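Local coordinates for protein cysteine desulfurase (Fervidobacterium islandicum, PDB 6A6E) that uses pyridoxal-5'-phosphate to take sulfur from cysteine, probably as the SufS component that supplies it for iron-sulfur cluster assembly, at residues 55-60 and 287-292; 78-83 and 279-284; 238-243 and 297-302. One frame throughout, in Å; residues are numbered along the deposited sequence.

Contact 1: residues 55-60 and 287-292; sequences DFYLYH and TQHITG. With PLP (pyridoxal-5'-phosphate), chain Q.
Phosphate oxygen O3P of PLP is gripped twice by Thr287, whose OG1 donates to it over 2.6 Å and whose backbone N reaches it at 2.9 Å; Asn63 ND2 bonds the same OG1. In this fold type I PLP enzyme the active site lies at the dimer interface: Ser233, Gln213, Thr104 and His235 of the second subunit hold the same cofactor, so Thr287 completes a site across the interface. Beyond Thr287 the chain makes an inverse gamma turn centred on His289, which takes the N-cap position of helix 290-306. That helix start packs against the end of helix 47-59 through Thr291. With its OG1 beside the backbone N (chi1 -59°), CG2 falls anti to that N and lies over one face of the Tyr57 ring, a CH-pi contact with CG2 3.7 Å from the ring centroid and 15° off the normal. Thr291 OG1 lies over the same face, toward CE1, and also meets the Phe56 ring at its edge, 3.5 Å from CE2; enclosed by the two rings, this hydroxyl has no hydrogen-bond partner in the model. Thr241 of the second subunit takes up the nearby polar groups: its N pairs with Tyr57 OH, and its OG1 with His289 ND1 and Thr291 N. Tyr57 OH also meets the His289 ring at its edge, 3.9 Å from CE1.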
# COMPACT_ATOMS: atom_id res chain seq x y z
N ASP A 55 14.93 12.72 2.03
CA ASP A 55 14.81 14.04 2.63
C ASP A 55 13.38 14.29 3.18
O ASP A 55 13.20 14.84 4.26
CB ASP A 55 15.19 15.12 1.60
CG ASP A 55 14.82 16.54 2.06
OD1 ASP A 55 15.59 17.11 2.83
OD2 ASP A 55 13.74 17.08 1.67
N PHE A 56 12.37 13.84 2.43
CA PHE A 56 11.03 13.94 2.89
C PHE A 56 10.78 13.12 4.19
O PHE A 56 10.30 13.68 5.17
CB PHE A 56 10.05 13.54 1.78
CG PHE A 56 8.61 13.67 2.20
CD1 PHE A 56 8.00 14.92 2.19
CD2 PHE A 56 7.90 12.58 2.66
CE1 PHE A 56 6.65 15.07 2.62
CE2 PHE A 56 6.58 12.70 3.08
CZ PHE A 56 5.96 13.97 3.04
N TYR A 57 11.17 11.84 4.21
CA TYR A 57 11.03 10.99 5.40
C TYR A 57 11.74 11.57 6.60
O TYR A 57 11.26 11.42 7.75
CB TYR A 57 11.61 9.57 5.15
CG TYR A 57 10.67 8.45 4.68
CD1 TYR A 57 9.43 8.22 5.30
CD2 TYR A 57 11.05 7.56 3.66
CE1 TYR A 57 8.60 7.19 4.88
CE2 TYR A 57 10.23 6.51 3.26
CZ TYR A 57 9.00 6.34 3.91
OH TYR A 57 8.18 5.35 3.51
N LEU A 58 12.93 12.16 6.36
CA LEU A 58 13.79 12.52 7.50
C LEU A 58 13.48 13.94 8.00
O LEU A 58 13.66 14.20 9.16
CB LEU A 58 15.29 12.37 7.16
CG LEU A 58 15.78 10.94 6.93
CD1 LEU A 58 17.23 10.90 6.46
CD2 LEU A 58 15.57 10.10 8.21
N TYR A 59 12.99 14.83 7.15
CA TYR A 59 12.85 16.24 7.53
C TYR A 59 11.45 16.86 7.36
O TYR A 59 11.17 17.94 7.95
CB TYR A 59 13.90 17.11 6.79
CG TYR A 59 15.37 16.81 7.15
CD1 TYR A 59 15.93 17.24 8.37
CD2 TYR A 59 16.17 16.07 6.32
CE1 TYR A 59 17.28 16.96 8.72
CE2 TYR A 59 17.53 15.82 6.63
CZ TYR A 59 18.07 16.27 7.84
OH TYR A 59 19.37 16.00 8.18
N HIS A 60 10.57 16.23 6.58
CA HIS A 60 9.29 16.88 6.24
C HIS A 60 8.07 16.01 6.51
O HIS A 60 7.07 16.18 5.91
CB HIS A 60 9.29 17.36 4.82
CG HIS A 60 10.40 18.32 4.55
ND1 HIS A 60 10.39 19.62 5.03
CD2 HIS A 60 11.62 18.15 3.97
CE1 HIS A 60 11.52 20.21 4.70
NE2 HIS A 60 12.29 19.34 4.07
N THR A 287 -4.40 6.02 6.57
CA THR A 287 -3.14 6.64 6.12
C THR A 287 -2.66 5.97 4.81
O THR A 287 -2.45 4.74 4.74
CB THR A 287 -2.06 6.51 7.23
OG1 THR A 287 -2.57 6.98 8.48
CG2 THR A 287 -0.83 7.31 6.84
N GLN A 288 -2.49 6.79 3.80
CA GLN A 288 -2.05 6.29 2.53
C GLN A 288 -0.51 6.13 2.55
O GLN A 288 0.14 6.44 3.55
CB GLN A 288 -2.52 7.25 1.46
CG GLN A 288 -4.03 7.26 1.32
CD GLN A 288 -4.62 5.88 1.08
OE1 GLN A 288 -4.29 5.19 0.10
NE2 GLN A 288 -5.49 5.44 2.02
N HIS A 289 0.05 5.70 1.43
CA HIS A 289 1.51 5.65 1.28
C HIS A 289 2.02 7.04 0.97
O HIS A 289 2.37 7.36 -0.17
CB HIS A 289 1.93 4.60 0.24
CG HIS A 289 3.41 4.40 0.13
ND1 HIS A 289 4.31 4.98 1.00
CD2 HIS A 289 4.14 3.63 -0.72
CE1 HIS A 289 5.53 4.54 0.70
NE2 HIS A 289 5.45 3.77 -0.37
N ILE A 290 2.06 7.85 2.02
CA ILE A 290 2.29 9.27 1.89
C ILE A 290 3.61 9.51 1.15
O ILE A 290 3.65 10.27 0.20
CB ILE A 290 2.36 9.99 3.26
CG1 ILE A 290 1.01 9.86 4.02
CG2 ILE A 290 2.70 11.45 3.12
CD1 ILE A 290 1.25 10.19 5.49
N THR A 291 4.68 8.85 1.58
CA THR A 291 5.93 9.11 0.98
C THR A 291 6.03 8.48 -0.42
O THR A 291 6.80 8.96 -1.29
CB THR A 291 7.06 8.57 1.89
OG1 THR A 291 6.96 9.24 3.17
CG2 THR A 291 8.41 8.82 1.22
N GLY A 292 5.29 7.40 -0.65
CA GLY A 292 5.24 6.75 -1.99
C GLY A 292 4.59 7.66 -3.02
O GLY A 292 5.06 7.79 -4.16
N1 PLP Q . -6.59 2.17 14.89
C2 PLP Q . -6.00 2.91 15.83
C2A PLP Q . -6.26 2.67 17.27
C3 PLP Q . -4.97 3.91 15.42
O3 PLP Q . -4.27 4.61 16.34
C4 PLP Q . -4.72 4.05 13.98
C4A PLP Q . -3.71 4.98 13.52
C5 PLP Q . -5.54 3.24 13.03
C6 PLP Q . -6.45 2.33 13.57
C5A PLP Q . -5.39 3.41 11.52
O4P PLP Q . -4.10 3.24 10.98
P PLP Q . -3.68 3.59 9.44
O1P PLP Q . -4.44 2.56 8.68
O2P PLP Q . -2.19 3.37 9.48
O3P PLP Q . -4.16 5.03 9.31

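Contact 2: residues 78-83 and 279-284; sequences AYEQAR and LPYRFE
A salt-bridge network of Glu80, Arg83 and Glu284, its last two members buried, ties helix 70-90 to the loop before helix 290-306. Arg83 CG stands anti to the backbone N (chi1 -170°), and a bend at chi3 carries the guanidinium to the loop. It grips the Glu284 carboxylate end-on, NH1 to OE2 at 2.7 Å and NH2 to OE1 at 3.1 Å, by almost straight bonds in the guanidinium plane, though the carboxylate is turned 34° against it. Tyr79 OH donates to Glu284 OE1 over 2.7 Å, from the opposite face of the carboxylate to Arg83 NH2. Arg83 NH2 also bonds Glu80 OE1 at 3.1 Å, and Glu80 OE1 meets the edge of the Tyr281 ring, 3.5 Å from CE1. Pro280 sets CG over the centre of one guanidinium face, 3.4 Å from Arg83 CZ, while the in-plane bonds fix the turn of the group. A methionine in place of Arg83 would probably leave the buried Glu284 without its countercharge and Glu80 free to turn. Strand 97-100 adds bonds, Ile97 O accepting from Arg83 NH1 and Phe99 N donating to Glu284 OE2. The result is a bidentate arginine-carboxylate pair joining helix to loop in this PLP fold type I enzyme.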
# COMPACT_ATOMS: atom_id res chain seq x y z
N ALA A 78 2.83 18.59 0.49
CA ALA A 78 3.62 17.79 -0.44
C ALA A 78 2.77 16.69 -1.05
O ALA A 78 2.88 16.44 -2.26
CB ALA A 78 4.89 17.23 0.23
N TYR A 79 1.94 16.04 -0.23
CA TYR A 79 1.05 14.97 -0.72
C TYR A 79 0.05 15.48 -1.76
O TYR A 79 -0.15 14.87 -2.82
CB TYR A 79 0.33 14.31 0.45
CG TYR A 79 -0.53 13.12 0.14
CD1 TYR A 79 0.02 11.83 -0.06
CD2 TYR A 79 -1.94 13.24 0.12
CE1 TYR A 79 -0.82 10.74 -0.30
CE2 TYR A 79 -2.77 12.14 -0.11
CZ TYR A 79 -2.20 10.90 -0.35
OH TYR A 79 -3.10 9.88 -0.57
N GLU A 80 -0.66 16.55 -1.45
CA GLU A 80 -1.59 17.12 -2.45
C GLU A 80 -0.86 17.65 -3.71
O GLU A 80 -1.39 17.54 -4.77
CB GLU A 80 -2.40 18.25 -1.86
CG GLU A 80 -3.45 17.89 -0.77
CD GLU A 80 -3.68 16.42 -0.26
OE1 GLU A 80 -4.50 15.54 -0.87
OE2 GLU A 80 -3.14 16.23 0.91
N GLN A 81 0.35 18.20 -3.58
CA GLN A 81 1.18 18.57 -4.74
C GLN A 81 1.46 17.33 -5.59
O GLN A 81 1.38 17.40 -6.81
CB GLN A 81 2.47 19.27 -4.36
CG GLN A 81 2.20 20.71 -3.84
CD GLN A 81 3.45 21.43 -3.33
OE1 GLN A 81 4.42 20.80 -2.91
NE2 GLN A 81 3.42 22.75 -3.35
N ALA A 82 1.72 16.17 -4.95
CA ALA A 82 1.96 14.96 -5.72
C ALA A 82 0.71 14.55 -6.52
O ALA A 82 0.85 14.13 -7.68
CB ALA A 82 2.44 13.84 -4.83
N ARG A 83 -0.48 14.65 -5.92
CA ARG A 83 -1.71 14.29 -6.58
C ARG A 83 -1.84 15.12 -7.87
O ARG A 83 -2.26 14.61 -8.96
CB ARG A 83 -2.94 14.53 -5.68
CG ARG A 83 -4.23 13.94 -6.24
CD ARG A 83 -5.49 14.37 -5.48
NE ARG A 83 -5.38 14.13 -4.04
CZ ARG A 83 -5.48 12.94 -3.42
NH1 ARG A 83 -5.71 11.81 -4.11
NH2 ARG A 83 -5.36 12.88 -2.11
N LEU A 279 -14.64 14.17 -3.01
CA LEU A 279 -13.59 13.59 -3.87
C LEU A 279 -12.34 14.39 -3.69
O LEU A 279 -12.43 15.59 -3.51
CB LEU A 279 -13.96 13.68 -5.37
CG LEU A 279 -15.19 12.92 -5.86
CD1 LEU A 279 -15.29 12.93 -7.38
CD2 LEU A 279 -15.21 11.51 -5.38
N PRO A 280 -11.16 13.79 -3.74
CA PRO A 280 -10.87 12.36 -3.93
C PRO A 280 -10.83 11.55 -2.63
O PRO A 280 -10.68 10.32 -2.63
CB PRO A 280 -9.43 12.40 -4.47
CG PRO A 280 -8.80 13.61 -3.84
CD PRO A 280 -9.93 14.62 -3.75
N TYR A 281 -10.97 12.26 -1.52
CA TYR A 281 -10.71 11.75 -0.17
C TYR A 281 -11.68 10.65 0.22
O TYR A 281 -11.36 9.75 1.02
CB TYR A 281 -10.80 12.90 0.85
CG TYR A 281 -10.00 14.14 0.48
CD1 TYR A 281 -8.60 14.08 0.29
CD2 TYR A 281 -10.63 15.37 0.29
CE1 TYR A 281 -7.90 15.20 -0.09
CE2 TYR A 281 -9.91 16.50 -0.07
CZ TYR A 281 -8.56 16.40 -0.24
OH TYR A 281 -7.88 17.53 -0.59
N ARG A 282 -12.88 10.72 -0.36
CA ARG A 282 -13.83 9.62 -0.28
C ARG A 282 -13.28 8.21 -0.52
O ARG A 282 -13.82 7.22 0.05
CB ARG A 282 -14.97 9.88 -1.27
CG ARG A 282 -16.02 8.81 -1.33
CD ARG A 282 -17.13 9.21 -2.33
NE ARG A 282 -17.70 10.42 -1.83
CZ ARG A 282 -18.56 11.20 -2.47
NH1 ARG A 282 -19.00 10.90 -3.71
NH2 ARG A 282 -18.96 12.30 -1.85
N PHE A 283 -12.28 8.10 -1.39
CA PHE A 283 -11.75 6.82 -1.80
C PHE A 283 -10.36 6.51 -1.27
O PHE A 283 -9.74 5.55 -1.72
CB PHE A 283 -11.78 6.69 -3.33
CG PHE A 283 -13.16 6.84 -3.89
CD1 PHE A 283 -14.09 5.87 -3.65
CD2 PHE A 283 -13.56 7.98 -4.55
CE1 PHE A 283 -15.37 5.98 -4.11
CE2 PHE A 283 -14.86 8.11 -5.03
CZ PHE A 283 -15.77 7.10 -4.80
N GLU A 284 -9.92 7.30 -0.29
CA GLU A 284 -8.69 7.07 0.50
C GLU A 284 -8.94 6.81 1.98
O GLU A 284 -9.13 7.72 2.73
CB GLU A 284 -7.71 8.25 0.29
CG GLU A 284 -7.21 8.27 -1.17
CD GLU A 284 -6.24 9.41 -1.57
OE1 GLU A 284 -5.75 10.17 -0.68
OE2 GLU A 284 -5.91 9.46 -2.78

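Contact 3: residues 238-243 and 297-302; sequences LGPTGI and GYTIDY
Leu238 and Thr299 meet through their aliphatic parts, Leu238 CB lying 3.7 Å from Thr299 CG2, where a loop of the large PLP-binding domain packs on helix 290-306. This loop joins strands 229-233 and 244-248 of the seven-stranded mixed sheet, and it follows closely on His235 and Lys236 of the cofactor pocket; as in other fold type I enzymes, Lys236 is probably the residue that carries PLP in the resting state. One helical turn on from Thr299, Tyr302 extends the apolar surface: its CD2 and CE2 both lie 4.0 Å from Leu238 CD1, and the two side chains cross at about a right angle. With CG anti to the backbone N (chi1 175°), the Tyr302 ring projects from the helix toward the loop. The contact across the segments is entirely van der Waals, with no hydrogen bond between them.

The next shell fixes the polar ends. Thr299 OG1 is bonded to Gly295 O, one turn back on its own helix, and so meets the loop without bonding it. Tyr302 OH is bonded to Asp21 OD2. The loop backbone is anchored as well, by Thr43 OG1 at Leu238 N and by Lys45 NZ at Gly239 O. Val49 of helix 47-59 touches both Thr299 and Tyr302, while Phe22 touches both Leu238 and Tyr302. Further along the loop, Pro240 packs on Met53 of its own chain and on Tyr57 of the second subunit. Where the two backbones come nearest, at Gly239 and Thr299, Gly239 CA lies 3.8 Å from Thr299 OG1.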
# COMPACT_ATOMS: atom_id res chain seq x y z
N LEU A 238 9.71 3.73 -12.67
CA LEU A 238 10.81 4.22 -11.82
C LEU A 238 10.43 4.59 -10.41
O LEU A 238 11.27 5.02 -9.62
CB LEU A 238 11.53 5.45 -12.45
CG LEU A 238 11.91 5.36 -13.91
CD1 LEU A 238 12.46 6.71 -14.34
CD2 LEU A 238 12.98 4.31 -14.11
N GLY A 239 9.18 4.32 -10.02
CA GLY A 239 8.68 4.82 -8.75
C GLY A 239 8.81 3.90 -7.58
O GLY A 239 9.26 2.74 -7.71
N PRO A 240 8.44 4.40 -6.42
CA PRO A 240 8.40 3.61 -5.20
C PRO A 240 7.51 2.39 -5.32
O PRO A 240 6.63 2.35 -6.17
CB PRO A 240 7.84 4.59 -4.14
CG PRO A 240 7.75 5.96 -4.76
CD PRO A 240 7.77 5.73 -6.26
N THR A 241 7.75 1.41 -4.47
CA THR A 241 6.79 0.34 -4.33
C THR A 241 5.67 0.80 -3.42
O THR A 241 5.77 1.80 -2.72
CB THR A 241 7.42 -0.98 -3.78
OG1 THR A 241 8.20 -0.73 -2.61
CG2 THR A 241 8.40 -1.60 -4.81
N GLY A 242 4.58 0.04 -3.45
CA GLY A 242 3.45 0.25 -2.54
C GLY A 242 2.49 1.35 -2.92
O GLY A 242 1.61 1.63 -2.11
N ILE A 243 2.67 1.97 -4.10
CA ILE A 243 1.91 3.12 -4.57
C ILE A 243 1.37 2.86 -5.96
O ILE A 243 2.05 2.38 -6.84
CB ILE A 243 2.68 4.42 -4.46
CG1 ILE A 243 1.75 5.63 -4.73
CG2 ILE A 243 3.91 4.47 -5.34
CD1 ILE A 243 0.77 5.94 -3.63
N GLY A 297 5.38 11.49 -7.44
CA GLY A 297 5.41 12.87 -7.91
C GLY A 297 6.81 13.30 -8.36
O GLY A 297 6.97 13.88 -9.42
N TYR A 298 7.82 12.96 -7.56
CA TYR A 298 9.19 13.27 -7.92
C TYR A 298 9.72 12.46 -9.11
O TYR A 298 10.52 12.98 -9.88
CB TYR A 298 10.11 13.10 -6.72
CG TYR A 298 9.89 14.14 -5.63
CD1 TYR A 298 9.65 15.47 -5.93
CD2 TYR A 298 10.02 13.79 -4.30
CE1 TYR A 298 9.49 16.40 -4.93
CE2 TYR A 298 9.85 14.73 -3.29
CZ TYR A 298 9.58 16.01 -3.62
OH TYR A 298 9.45 16.90 -2.58
N THR A 299 9.25 11.22 -9.26
CA THR A 299 9.51 10.42 -10.45
C THR A 299 8.95 11.04 -11.71
O THR A 299 9.64 11.15 -12.75
CB THR A 299 8.93 9.00 -10.23
OG1 THR A 299 9.50 8.47 -9.02
CG2 THR A 299 9.19 8.11 -11.34
N ILE A 300 7.72 11.48 -11.63
CA ILE A 300 7.12 12.20 -12.73
C ILE A 300 7.91 13.50 -13.00
O ILE A 300 8.11 13.82 -14.18
CB ILE A 300 5.63 12.45 -12.48
CG1 ILE A 300 4.85 11.12 -12.56
CG2 ILE A 300 5.01 13.35 -13.54
CD1 ILE A 300 3.45 11.29 -12.04
N ASP A 301 8.33 14.27 -11.97
CA ASP A 301 9.15 15.43 -12.26
C ASP A 301 10.44 15.04 -13.02
O ASP A 301 10.86 15.76 -13.93
CB ASP A 301 9.60 16.21 -11.01
CG ASP A 301 8.44 16.84 -10.21
OD1 ASP A 301 7.34 17.09 -10.79
OD2 ASP A 301 8.66 17.10 -9.02
N TYR A 302 11.07 13.96 -12.63
CA TYR A 302 12.28 13.48 -13.31
C TYR A 302 12.02 13.13 -14.78
O TYR A 302 12.75 13.58 -15.71
CB TYR A 302 12.83 12.29 -12.56
CG TYR A 302 14.00 11.62 -13.21
CD1 TYR A 302 15.28 12.13 -13.07
CD2 TYR A 302 13.84 10.46 -13.95
CE1 TYR A 302 16.38 11.49 -13.67
CE2 TYR A 302 14.91 9.84 -14.59
CZ TYR A 302 16.18 10.35 -14.44
OH TYR A 302 17.25 9.71 -15.06

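From the N terminus, helix 47-59 is the first to be tied, at 55-60, and contact 1 closes its long loop only at 287-292. The following helix, 70-90, is joined to 279-284 by contact 2, whose loop therefore lies wholly within that of contact 1. Contact 3 starts later, at 238-243, and ends at 297-302, so it crosses both. Contacts 1 and 3 share helix 290-306, near its start and farther along, and meet where Gly292 O approaches Pro240 CG; contacts 1 and 2 touch through Phe56 and Ala78. Together they gather helices 47-59 and 70-90, the 238-243 and 279-284 loops and helix 290-306, with contacts 1 and 3 also meeting the second subunit.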